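Local coordinates for protein 455aa long hypothetical phospho-sugar mutase (Sulfolobus tokodaii, PDB 2F7L) that interconverts the 6-phosphates and 1-phosphates of glucosamine and galactosamine in the synthesis of UDP-N-acetylglucosamine and UDP-N-acetylgalactosamine, with one magnesium ion per subunit, at residues 42-47 with 71-76; 90-95 with 104-109; 176-181 with 237-242; 405-410 with 419-424. All blocks are in the same frame, centred on the assembly; numbering follows the deposited sequence.

Read from the N terminus, the four contacts close one after another, and none encloses or crosses another. Contact 1 brings two parallel strands together after 23 residues that include helix 50-63. Contact 2 then shuts a hairpin over an eight-residue loop and lies in the same sheet, with Gly43 O and Ile94 N, 3.0 Å apart, linking the two. Contact 3 closes 55 residues in the second alpha/beta/alpha domain. It meets contact 1 where Val46 CG1 packs 3.7 Å from Asn181 O, joining the first and second domains. Contact 4 is a hairpin of the C-terminal domain, its nearest atoms about 16 Å from contacts 2 and 3.

Contact 1: residues 42-47 with 71-76; sequences VGRDVR and GGMAPT
Arg44 and Met73 pair across two neighbouring parallel strands, the two strands of the beta-alpha-beta crossover in which helix 50-63 links strand 39-44 to strand 67-73. Their side chains run side by side in the same direction. Met73 CG sits over one face of the Arg44 guanidinium, displaced toward its rim and 3.4 Å from NH1, while SD lies 3.7 Å from NH2. The Arg44 chain starts with CG between the backbone N and the carbonyl carbon (chi1 79°) and bends at chi3, which turns its flat end over the methionine. Underneath, the strands are stitched by Gly71 N to Val42 O (2.8 Å), Arg44 N to Gly72 O (2.9 Å) and Ala74 N to Arg44 O (2.9 Å). Beyond the strand end, Val46 CG2 approaches the sulfur of Met73, and the chain turns toward the active site: Asp45 OD2 is hydrogen-bonded to Thr95 OG1, and Arg47 reaches the backbone oxygens of Ser97 and Asn99 in the loop of the probable phosphoserine. The turn itself is held by Asp45, whose OD2 pairs with Arg47 NE at 3.0 Å and whose OD1, in an Asx turn, takes Arg47 N at 2.8 Å from above the carboxylate plane.

Contact 2: residues 90-95 with 104-109; sequences GGVVIT and NGIKVV
Thr95 and Lys107 cross at a slant where two antiparallel strands approach the active site. The methyl CG2 of Thr95 rests against the aliphatic shaft of the lysine, 3.7 Å from CD. Beyond CG the Lys107 chain is fully extended; the methyl touches it midway, and NZ travels on to Asp8, Asp243 and Asp245. Three carboxylates thus grip the ammonium group, two of them belonging to the predicted magnesium site. On the same face Val93 and Val109 stand diagonally across the ladder, CG2 of the former 4.3 Å from CG1 of the latter, and helix 76-86 packs over both. The opposite face is purely aliphatic among its strand residues Val92, Ile94, Ile106 and Val108. Val92 and Ile106 lie side by side and point the same way, their CG2 methyls 4.0 Å apart. Ile106 also extends toward Ile94, with CD1 4.4 Å from CG1 of its partner. Helices 20-34 and 50-63 close this side. The backbones are joined in two hydrogen-bonded pairs: Gly91 with Val109, and Val93 with Lys107, where Lys107 N meets Val93 O at 2.9 Å. Thr95 N adds a bond to Gly105 O (3.0 Å), its donor well above the carbonyl plane. The result is a buried beta hairpin of domain I whose connecting loop holds Ser97, the probable phosphoserine of the phosphohexose mutases.

Contact 3: residues 176-181 with 237-242; sequences LIDPAN and GVAHDG
Asp178 and Ala239 face each other across two parallel strands at the centre of the mixed sheet of alpha/beta/alpha domain II, their CB atoms 3.9 Å apart. The same Asp178 CB passes 3.8 Å from Val238 O. With CG anti to the backbone N (chi1 -173°), the carboxylate is carried past the strand and ends among polar groups from elsewhere in the domain. OD1 accepts Ala180 N in an Asx turn, a longish bond of 3.3 Å that arrives from above the carboxylate plane, and receives a weak bond from Asn203 ND2. OD2 forms a salt bridge with Arg213 NE. Since Arg213 NH2 also bonds to His240 O, this arginine clasps both chains, and the buried acid is probably kept ionised by it. The backbone ladder is regular: Val238 N gives to Leu176 O and Asp178 N to Val238 O, each at 2.8 Å. Farther along, both chains run on toward the active site. There the His240 ring, lying obliquely to Pro179 CA, is held at both nitrogens by Thr188 OG1 and Arg246 O. The next residue is Asp241, which with Asp243, Asp245 and the phosphate on Ser97 probably makes up the magnesium site; Asp241 OD1 takes the backbone N of Arg246. A further rung runs from His240 N to Asp178 O, 2.9 Å long, with an angle of 165° at the hydrogen.

Contact 4: residues 405-410 with 419-424; sequences TIDGVK and LVRKSG. With SO4 (sulfate ion), chain C.
Asp407 and Arg421 form the charged part, a salt bridge at the open end of two antiparallel strands. Arg421 NH1 donates to Asp407 OD1 at 3.2 Å, on the syn lone pair of that oxygen; the carboxylate and guanidinium planes are turned 57° apart, and a single N-H...O bond, from NH1, joins them. Arg421 CD passes 3.3 Å from Asp407 OD2, which takes Val307 N. Backbone bonds join Val409 and Val420 in a hydrogen-bonded pair, N to O at 3.0 Å in both directions. Among apolar contacts, Leu419 CD1 leans over the neighbouring strand, 4.0 Å from Lys410 CB; it also lies 3.7 Å from Asp407 O. Val409 and Val420 face away from it, against helix 385-396. Lys410 itself runs on to Ser287 O and Val285 O. The last group is anion binding: the other terminal nitrogen, Arg421 NH2, is 3.0 Å from O4 of a sulfate ion, probably from the crystallisation liquor, and Gly424 N gives the same O4 a hydrogen bond of 3.0 Å. Arg430 NH1 also donates to it. A beta hairpin whose second strand runs into a Ser423-Gly424-Thr425-Glu426 loop at a sulfate is consistent with the substrate-phosphate-binding loop of the C-terminal domain in phosphohexose mutases.

Contact 1: residues 42-47 with 71-76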
loop_
_atom_site.group_PDB
_atom_site.type_symbol
_atom_site.label_atom_id
_atom_site.label_comp_id
_atom_site.label_asym_id
_atom_site.label_seq_id
_atom_site.Cartn_x
_atom_site.Cartn_y
_atom_site.Cartn_z
ATOM N N VAL A 42 -19.442 4.433 -0.110
ATOM C CA VAL A 42 -18.826 4.336 -1.434
ATOM C C VAL A 42 -17.968 5.562 -1.722
ATOM O O VAL A 42 -18.444 6.680 -1.617
ATOM C CB VAL A 42 -19.893 4.230 -2.549
ATOM C CG1 VAL A 42 -19.221 4.138 -3.898
ATOM C CG2 VAL A 42 -20.793 3.022 -2.306
ATOM N N GLY A 43 -16.706 5.355 -2.087
ATOM C CA GLY A 43 -15.817 6.481 -2.373
ATOM C C GLY A 43 -14.956 6.192 -3.589
ATOM O O GLY A 43 -15.043 5.092 -4.127
ATOM N N ARG A 44 -14.125 7.141 -4.025
ATOM C CA ARG A 44 -13.289 6.916 -5.223
ATOM C C ARG A 44 -12.011 7.735 -5.310
ATOM O O ARG A 44 -11.879 8.781 -4.679
ATOM C CB ARG A 44 -14.092 7.195 -6.495
ATOM C CG ARG A 44 -14.234 8.669 -6.827
ATOM C CD ARG A 44 -15.196 8.838 -7.978
ATOM N NE ARG A 44 -14.712 9.808 -8.951
ATOM C CZ ARG A 44 -15.021 11.102 -8.938
ATOM N NH1 ARG A 44 -15.832 11.588 -7.991
ATOM N NH2 ARG A 44 -14.515 11.913 -9.871
ATOM N N ASP A 45 -11.058 7.251 -6.091
ATOM C CA ASP A 45 -9.847 8.007 -6.258
ATOM C C ASP A 45 -10.064 8.884 -7.498
ATOM O O ASP A 45 -11.198 9.122 -7.914
ATOM C CB ASP A 45 -8.637 7.088 -6.396
ATOM C CG ASP A 45 -8.585 6.375 -7.730
ATOM O OD1 ASP A 45 -9.439 6.654 -8.607
ATOM O OD2 ASP A 45 -7.674 5.537 -7.897
ATOM N N VAL A 46 -9.007 9.357 -8.123
ATOM C CA VAL A 46 -9.224 10.256 -9.238
ATOM C C VAL A 46 -9.416 9.659 -10.622
ATOM O O VAL A 46 -9.793 10.369 -11.541
ATOM C CB VAL A 46 -8.064 11.303 -9.301
ATOM C CG1 VAL A 46 -6.819 10.685 -9.948
ATOM C CG2 VAL A 46 -8.513 12.548 -10.039
ATOM N N ARG A 47 -9.203 8.362 -10.763
ATOM C CA ARG A 47 -9.249 7.700 -12.071
ATOM C C ARG A 47 -10.362 7.912 -13.104
ATOM O O ARG A 47 -11.470 8.309 -12.809
ATOM C CB ARG A 47 -9.036 6.200 -11.872
ATOM C CG ARG A 47 -7.682 5.862 -11.335
ATOM C CD ARG A 47 -7.676 4.480 -10.746
ATOM N NE ARG A 47 -6.372 4.150 -10.174
ATOM C CZ ARG A 47 -5.267 3.929 -10.891
ATOM N NH1 ARG A 47 -5.302 3.997 -12.223
ATOM N NH2 ARG A 47 -4.122 3.651 -10.268
ATOM N N GLY A 71 -19.175 9.010 -0.303
ATOM C CA GLY A 71 -18.135 9.780 0.341
ATOM C C GLY A 71 -17.249 10.526 -0.633
ATOM O O GLY A 71 -16.225 11.055 -0.230
ATOM N N GLY A 72 -17.629 10.593 -1.904
ATOM C CA GLY A 72 -16.811 11.293 -2.887
ATOM C C GLY A 72 -15.379 10.793 -3.072
ATOM O O GLY A 72 -15.073 9.623 -2.823
ATOM N N MET A 73 -14.492 11.681 -3.518
ATOM C CA MET A 73 -13.087 11.335 -3.740
ATOM C C MET A 73 -12.207 11.408 -2.491
ATOM O O MET A 73 -12.221 12.410 -1.777
ATOM C CB MET A 73 -12.469 12.244 -4.793
ATOM C CG MET A 73 -13.026 12.088 -6.167
ATOM S SD MET A 73 -12.050 13.079 -7.324
ATOM C CE MET A 73 -13.054 14.642 -7.240
ATOM N N ALA A 74 -11.418 10.366 -2.241
ATOM C CA ALA A 74 -10.553 10.400 -1.077
ATOM C C ALA A 74 -9.513 9.309 -1.096
ATOM O O ALA A 74 -9.614 8.373 -1.868
ATOM C CB ALA A 74 -11.395 10.269 0.191
ATOM N N PRO A 75 -8.458 9.455 -0.293
ATOM C CA PRO A 75 -7.453 8.395 -0.267
ATOM C C PRO A 75 -8.181 7.143 0.271
ATOM O O PRO A 75 -9.175 7.263 1.011
ATOM C CB PRO A 75 -6.423 8.938 0.728
ATOM C CG PRO A 75 -6.440 10.364 0.455
ATOM C CD PRO A 75 -7.912 10.699 0.282
ATOM N N THR A 76 -7.708 5.952 -0.103
ATOM C CA THR A 76 -8.337 4.718 0.386
ATOM C C THR A 76 -8.211 4.609 1.908
ATOM O O THR A 76 -9.177 4.249 2.578
ATOM C CB THR A 76 -7.754 3.464 -0.319
ATOM O OG1 THR A 76 -8.100 3.515 -1.707
ATOM C CG2 THR A 76 -8.321 2.192 0.266
#

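Contact 2: residues 90-95 with 104-109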
loop_
_atom_site.group_PDB
_atom_site.type_symbol
_atom_site.label_atom_id
_atom_site.label_comp_id
_atom_site.label_asym_id
_atom_site.label_seq_id
_atom_site.Cartn_x
_atom_site.Cartn_y
_atom_site.Cartn_z
ATOM N N GLY A 90 -19.214 -1.599 6.053
ATOM C CA GLY A 90 -18.170 -1.867 5.081
ATOM C C GLY A 90 -18.214 -0.784 4.007
ATOM O O GLY A 90 -18.988 0.175 4.092
ATOM N N GLY A 91 -17.386 -0.920 2.984
ATOM C CA GLY A 91 -17.406 0.059 1.924
ATOM C C GLY A 91 -16.777 -0.481 0.661
ATOM O O GLY A 91 -16.158 -1.546 0.662
ATOM N N VAL A 92 -16.969 0.242 -0.433
ATOM C CA VAL A 92 -16.363 -0.140 -1.682
ATOM C C VAL A 92 -15.749 1.115 -2.311
ATOM O O VAL A 92 -16.413 2.130 -2.488
ATOM C CB VAL A 92 -17.381 -0.867 -2.609
ATOM C CG1 VAL A 92 -18.756 -0.669 -2.097
ATOM C CG2 VAL A 92 -17.238 -0.405 -4.039
ATOM N N VAL A 93 -14.447 1.035 -2.584
ATOM C CA VAL A 93 -13.666 2.111 -3.187
ATOM C C VAL A 93 -13.398 1.807 -4.690
ATOM O O VAL A 93 -12.982 0.690 -5.057
ATOM C CB VAL A 93 -12.289 2.248 -2.466
ATOM C CG1 VAL A 93 -11.562 3.428 -2.986
ATOM C CG2 VAL A 93 -12.464 2.355 -0.990
ATOM N N ILE A 94 -13.628 2.801 -5.546
ATOM C CA ILE A 94 -13.399 2.669 -6.989
ATOM C C ILE A 94 -11.973 3.109 -7.216
ATOM O O ILE A 94 -11.695 4.307 -7.242
ATOM C CB ILE A 94 -14.346 3.593 -7.828
ATOM C CG1 ILE A 94 -15.786 3.075 -7.785
ATOM C CG2 ILE A 94 -13.934 3.592 -9.293
ATOM C CD1 ILE A 94 -16.293 2.762 -6.409
ATOM N N THR A 95 -11.078 2.139 -7.399
ATOM C CA THR A 95 -9.658 2.434 -7.572
ATOM C C THR A 95 -8.855 1.298 -8.197
ATOM O O THR A 95 -9.231 0.125 -8.104
ATOM C CB THR A 95 -9.020 2.770 -6.195
ATOM O OG1 THR A 95 -7.712 3.325 -6.377
ATOM C CG2 THR A 95 -8.925 1.500 -5.323
ATOM N N ASN A 104 -8.801 0.906 -13.631
ATOM C CA ASN A 104 -9.659 1.263 -12.518
ATOM C C ASN A 104 -10.160 -0.057 -11.967
ATOM O O ASN A 104 -10.009 -1.073 -12.621
ATOM C CB ASN A 104 -10.800 2.164 -12.948
ATOM C CG ASN A 104 -11.183 3.153 -11.854
ATOM O OD1 ASN A 104 -11.745 4.220 -12.122
ATOM N ND2 ASN A 104 -10.882 2.799 -10.621
ATOM N N GLY A 105 -10.714 -0.070 -10.766
ATOM C CA GLY A 105 -11.177 -1.325 -10.217
ATOM C C GLY A 105 -12.069 -1.217 -9.000
ATOM O O GLY A 105 -12.560 -0.144 -8.646
ATOM N N ILE A 106 -12.287 -2.337 -8.339
ATOM C CA ILE A 106 -13.137 -2.323 -7.185
ATOM C C ILE A 106 -12.440 -2.920 -6.008
ATOM O O ILE A 106 -11.956 -4.037 -6.086
ATOM C CB ILE A 106 -14.395 -3.149 -7.422
ATOM C CG1 ILE A 106 -15.173 -2.603 -8.621
ATOM C CG2 ILE A 106 -15.249 -3.149 -6.173
ATOM C CD1 ILE A 106 -15.852 -1.290 -8.358
ATOM N N LYS A 107 -12.359 -2.166 -4.921
ATOM C CA LYS A 107 -11.777 -2.664 -3.678
ATOM C C LYS A 107 -12.989 -2.762 -2.746
ATOM O O LYS A 107 -13.936 -1.967 -2.846
ATOM C CB LYS A 107 -10.770 -1.671 -3.093
ATOM C CG LYS A 107 -9.312 -1.979 -3.406
ATOM C CD LYS A 107 -8.370 -0.997 -2.716
ATOM C CE LYS A 107 -6.917 -1.163 -3.191
ATOM N NZ LYS A 107 -5.969 -0.041 -2.786
ATOM N N VAL A 108 -13.008 -3.753 -1.874
ATOM C CA VAL A 108 -14.123 -3.819 -0.951
ATOM C C VAL A 108 -13.574 -3.966 0.453
ATOM O O VAL A 108 -12.831 -4.897 0.746
ATOM C CB VAL A 108 -15.153 -4.957 -1.331
ATOM C CG1 VAL A 108 -14.687 -5.681 -2.572
ATOM C CG2 VAL A 108 -15.407 -5.880 -0.173
ATOM N N VAL A 109 -13.910 -2.996 1.299
ATOM C CA VAL A 109 -13.459 -3.000 2.674
ATOM C C VAL A 109 -14.531 -3.471 3.637
ATOM O O VAL A 109 -15.658 -2.991 3.622
ATOM C CB VAL A 109 -12.940 -1.608 3.098
ATOM C CG1 VAL A 109 -13.326 -0.586 2.075
ATOM C CG2 VAL A 109 -13.468 -1.237 4.467
#

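Contact 3: residues 176-181 with 237-242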
loop_
_atom_site.group_PDB
_atom_site.type_symbol
_atom_site.label_atom_id
_atom_site.label_comp_id
_atom_site.label_asym_id
_atom_site.label_seq_id
_atom_site.Cartn_x
_atom_site.Cartn_y
_atom_site.Cartn_z
ATOM N N LEU A 176 7.817 19.072 0.286
ATOM C CA LEU A 176 7.266 18.969 -1.076
ATOM C C LEU A 176 6.384 17.717 -1.112
ATOM O O LEU A 176 6.758 16.666 -0.593
ATOM C CB LEU A 176 8.361 18.881 -2.146
ATOM C CG LEU A 176 7.803 18.510 -3.523
ATOM C CD1 LEU A 176 8.662 19.009 -4.667
ATOM C CD2 LEU A 176 7.714 16.997 -3.574
ATOM N N ILE A 177 5.205 17.851 -1.713
ATOM C CA ILE A 177 4.252 16.756 -1.811
ATOM C C ILE A 177 3.871 16.445 -3.263
ATOM O O ILE A 177 3.432 17.321 -4.011
ATOM C CB ILE A 177 2.998 17.090 -1.003
ATOM C CG1 ILE A 177 3.359 17.228 0.483
ATOM C CG2 ILE A 177 1.962 16.024 -1.198
ATOM C CD1 ILE A 177 2.201 17.638 1.393
ATOM N N ASP A 178 4.076 15.184 -3.651
ATOM C CA ASP A 178 3.774 14.699 -4.996
ATOM C C ASP A 178 2.642 13.682 -4.907
ATOM O O ASP A 178 2.878 12.476 -4.788
ATOM C CB ASP A 178 5.021 14.050 -5.603
ATOM C CG ASP A 178 4.844 13.670 -7.082
ATOM O OD1 ASP A 178 3.764 13.915 -7.657
ATOM O OD2 ASP A 178 5.807 13.124 -7.668
ATOM N N PRO A 179 1.387 14.166 -4.945
ATOM C CA PRO A 179 0.208 13.303 -4.864
ATOM C C PRO A 179 -0.122 12.608 -6.174
ATOM O O PRO A 179 -1.152 11.932 -6.284
ATOM C CB PRO A 179 -0.876 14.268 -4.419
ATOM C CG PRO A 179 -0.476 15.512 -5.089
ATOM C CD PRO A 179 0.988 15.579 -4.841
ATOM N N ALA A 180 0.746 12.782 -7.166
ATOM C CA ALA A 180 0.572 12.148 -8.473
ATOM C C ALA A 180 -0.722 12.501 -9.189
ATOM O O ALA A 180 -1.369 11.651 -9.787
ATOM C CB ALA A 180 0.695 10.623 -8.337
ATOM N N ASN A 181 -1.086 13.769 -9.144
ATOM C CA ASN A 181 -2.297 14.237 -9.810
ATOM C C ASN A 181 -3.565 13.582 -9.284
ATOM O O ASN A 181 -4.622 13.647 -9.920
ATOM C CB ASN A 181 -2.158 14.004 -11.300
ATOM C CG ASN A 181 -1.130 14.898 -11.904
ATOM O OD1 ASN A 181 -0.205 14.455 -12.595
ATOM N ND2 ASN A 181 -1.279 16.182 -11.650
ATOM N N GLY A 237 10.523 15.431 1.274
ATOM C CA GLY A 237 9.578 15.348 0.172
ATOM C C GLY A 237 8.810 14.047 0.296
ATOM O O GLY A 237 9.345 13.071 0.825
ATOM N N VAL A 238 7.557 14.019 -0.163
ATOM C CA VAL A 238 6.754 12.790 -0.106
ATOM C C VAL A 238 5.953 12.552 -1.358
ATOM O O VAL A 238 5.266 13.443 -1.837
ATOM C CB VAL A 238 5.749 12.780 1.056
ATOM C CG1 VAL A 238 5.174 11.390 1.218
ATOM C CG2 VAL A 238 6.425 13.175 2.320
ATOM N N ALA A 239 6.041 11.337 -1.883
ATOM C CA ALA A 239 5.290 10.977 -3.078
ATOM C C ALA A 239 4.323 9.811 -2.798
ATOM O O ALA A 239 4.646 8.866 -2.054
ATOM C CB ALA A 239 6.249 10.630 -4.198
ATOM N N HIS A 240 3.125 9.903 -3.382
ATOM C CA HIS A 240 2.099 8.865 -3.214
ATOM C C HIS A 240 1.732 8.256 -4.550
ATOM O O HIS A 240 2.173 8.702 -5.609
ATOM C CB HIS A 240 0.774 9.417 -2.638
ATOM C CG HIS A 240 0.897 10.127 -1.320
ATOM N ND1 HIS A 240 1.473 9.550 -0.204
ATOM C CD2 HIS A 240 0.434 11.338 -0.922
ATOM C CE1 HIS A 240 1.353 10.373 0.822
ATOM N NE2 HIS A 240 0.725 11.462 0.414
ATOM N N ASP A 241 0.879 7.240 -4.461
ATOM C CA ASP A 241 0.333 6.546 -5.610
ATOM C C ASP A 241 -1.099 7.055 -5.760
ATOM O O ASP A 241 -1.542 7.927 -5.010
ATOM C CB ASP A 241 0.364 5.038 -5.392
ATOM C CG ASP A 241 -0.413 4.592 -4.167
ATOM O OD1 ASP A 241 -0.358 5.259 -3.106
ATOM O OD2 ASP A 241 -1.069 3.531 -4.269
ATOM N N GLY A 242 -1.816 6.515 -6.730
ATOM C CA GLY A 242 -3.172 6.953 -7.012
ATOM C C GLY A 242 -4.159 7.137 -5.881
ATOM O O GLY A 242 -4.837 8.153 -5.852
#

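Contact 4: residues 405-410 with 419-424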
loop_
_atom_site.group_PDB
_atom_site.type_symbol
_atom_site.label_atom_id
_atom_site.label_comp_id
_atom_site.label_asym_id
_atom_site.label_seq_id
_atom_site.Cartn_x
_atom_site.Cartn_y
_atom_site.Cartn_z
ATOM N N THR A 405 10.754 -19.641 3.255
ATOM C CA THR A 405 10.015 -20.061 2.082
ATOM C C THR A 405 8.515 -19.834 2.190
ATOM O O THR A 405 7.729 -20.532 1.539
ATOM C CB THR A 405 10.267 -21.545 1.767
ATOM O OG1 THR A 405 9.777 -22.342 2.841
ATOM C CG2 THR A 405 11.740 -21.807 1.581
ATOM N N ILE A 406 8.111 -18.853 2.993
ATOM C CA ILE A 406 6.687 -18.559 3.140
ATOM C C ILE A 406 6.095 -18.022 1.817
ATOM O O ILE A 406 4.881 -17.984 1.639
ATOM C CB ILE A 406 6.445 -17.515 4.266
ATOM C CG1 ILE A 406 4.945 -17.289 4.467
ATOM C CG2 ILE A 406 7.099 -16.192 3.914
ATOM C CD1 ILE A 406 4.230 -18.386 5.232
ATOM N N ASP A 407 6.957 -17.606 0.894
ATOM C CA ASP A 407 6.522 -17.068 -0.395
ATOM C C ASP A 407 7.740 -16.976 -1.317
ATOM O O ASP A 407 8.473 -15.987 -1.310
ATOM C CB ASP A 407 5.897 -15.685 -0.195
ATOM C CG ASP A 407 5.424 -15.068 -1.488
ATOM O OD1 ASP A 407 5.285 -15.797 -2.490
ATOM O OD2 ASP A 407 5.171 -13.852 -1.504
ATOM N N GLY A 408 7.936 -18.008 -2.123
ATOM C CA GLY A 408 9.096 -18.034 -2.983
ATOM C C GLY A 408 10.225 -18.533 -2.092
ATOM O O GLY A 408 10.022 -19.435 -1.274
ATOM N N VAL A 409 11.411 -17.950 -2.238
ATOM C CA VAL A 409 12.538 -18.340 -1.414
ATOM C C VAL A 409 13.420 -17.158 -1.122
ATOM O O VAL A 409 14.024 -16.581 -2.008
ATOM C CB VAL A 409 13.382 -19.438 -2.078
ATOM C CG1 VAL A 409 14.756 -19.538 -1.395
ATOM C CG2 VAL A 409 12.642 -20.779 -1.984
ATOM N N LYS A 410 13.473 -16.794 0.147
ATOM C CA LYS A 410 14.294 -15.677 0.577
ATOM C C LYS A 410 15.433 -16.230 1.388
ATOM O O LYS A 410 15.227 -17.059 2.282
ATOM C CB LYS A 410 13.516 -14.705 1.464
ATOM C CG LYS A 410 14.315 -13.462 1.803
ATOM C CD LYS A 410 13.788 -12.785 3.041
ATOM C CE LYS A 410 14.529 -11.486 3.326
ATOM N NZ LYS A 410 14.242 -10.428 2.310
ATOM N N LEU A 419 15.660 -12.820 -2.883
ATOM C CA LEU A 419 14.316 -13.369 -2.975
ATOM C C LEU A 419 14.070 -13.805 -4.413
ATOM O O LEU A 419 14.231 -13.017 -5.352
ATOM C CB LEU A 419 13.266 -12.318 -2.578
ATOM C CG LEU A 419 11.797 -12.742 -2.755
ATOM C CD1 LEU A 419 11.544 -14.000 -1.965
ATOM C CD2 LEU A 419 10.851 -11.650 -2.302
ATOM N N VAL A 420 13.717 -15.070 -4.587
ATOM C CA VAL A 420 13.396 -15.594 -5.909
ATOM C C VAL A 420 11.926 -15.959 -5.775
ATOM O O VAL A 420 11.571 -16.915 -5.063
ATOM C CB VAL A 420 14.198 -16.857 -6.253
ATOM C CG1 VAL A 420 13.896 -17.278 -7.672
ATOM C CG2 VAL A 420 15.670 -16.598 -6.092
ATOM N N ARG A 421 11.072 -15.195 -6.454
ATOM C CA ARG A 421 9.632 -15.400 -6.362
ATOM C C ARG A 421 8.932 -15.452 -7.703
ATOM O O ARG A 421 9.219 -14.666 -8.585
ATOM C CB ARG A 421 9.017 -14.286 -5.492
ATOM C CG ARG A 421 7.544 -14.491 -5.120
ATOM C CD ARG A 421 7.048 -13.387 -4.194
ATOM N NE ARG A 421 6.136 -12.497 -4.885
ATOM C CZ ARG A 421 4.929 -12.852 -5.305
ATOM N NH1 ARG A 421 4.482 -14.085 -5.090
ATOM N NH2 ARG A 421 4.179 -11.993 -5.974
ATOM N N LYS A 422 7.997 -16.383 -7.829
ATOM C CA LYS A 422 7.218 -16.576 -9.045
ATOM C C LYS A 422 6.184 -15.477 -9.217
ATOM O O LYS A 422 5.443 -15.179 -8.285
ATOM C CB LYS A 422 6.488 -17.916 -8.983
ATOM C CG LYS A 422 5.338 -18.030 -9.965
ATOM C CD LYS A 422 5.704 -18.867 -11.208
ATOM C CE LYS A 422 4.599 -18.838 -12.289
ATOM N NZ LYS A 422 4.517 -17.482 -12.924
ATOM N N SER A 423 6.122 -14.873 -10.402
ATOM C CA SER A 423 5.130 -13.833 -10.637
ATOM C C SER A 423 3.785 -14.500 -10.783
ATOM O O SER A 423 3.719 -15.654 -11.209
ATOM C CB SER A 423 5.425 -13.051 -11.914
ATOM O OG SER A 423 4.282 -12.309 -12.317
ATOM N N GLY A 424 2.723 -13.776 -10.429
ATOM C CA GLY A 424 1.377 -14.318 -10.534
ATOM C C GLY A 424 0.640 -13.710 -11.706
ATOM O O GLY A 424 -0.448 -14.137 -12.073
HETATM S S SO4 C . 2.751 -10.472 -8.567
HETATM O O1 SO4 C . 1.536 -11.291 -8.118
HETATM O O2 SO4 C . 2.408 -9.774 -9.884
HETATM O O3 SO4 C . 2.949 -9.462 -7.591
HETATM O O4 SO4 C . 3.716 -11.438 -8.923
#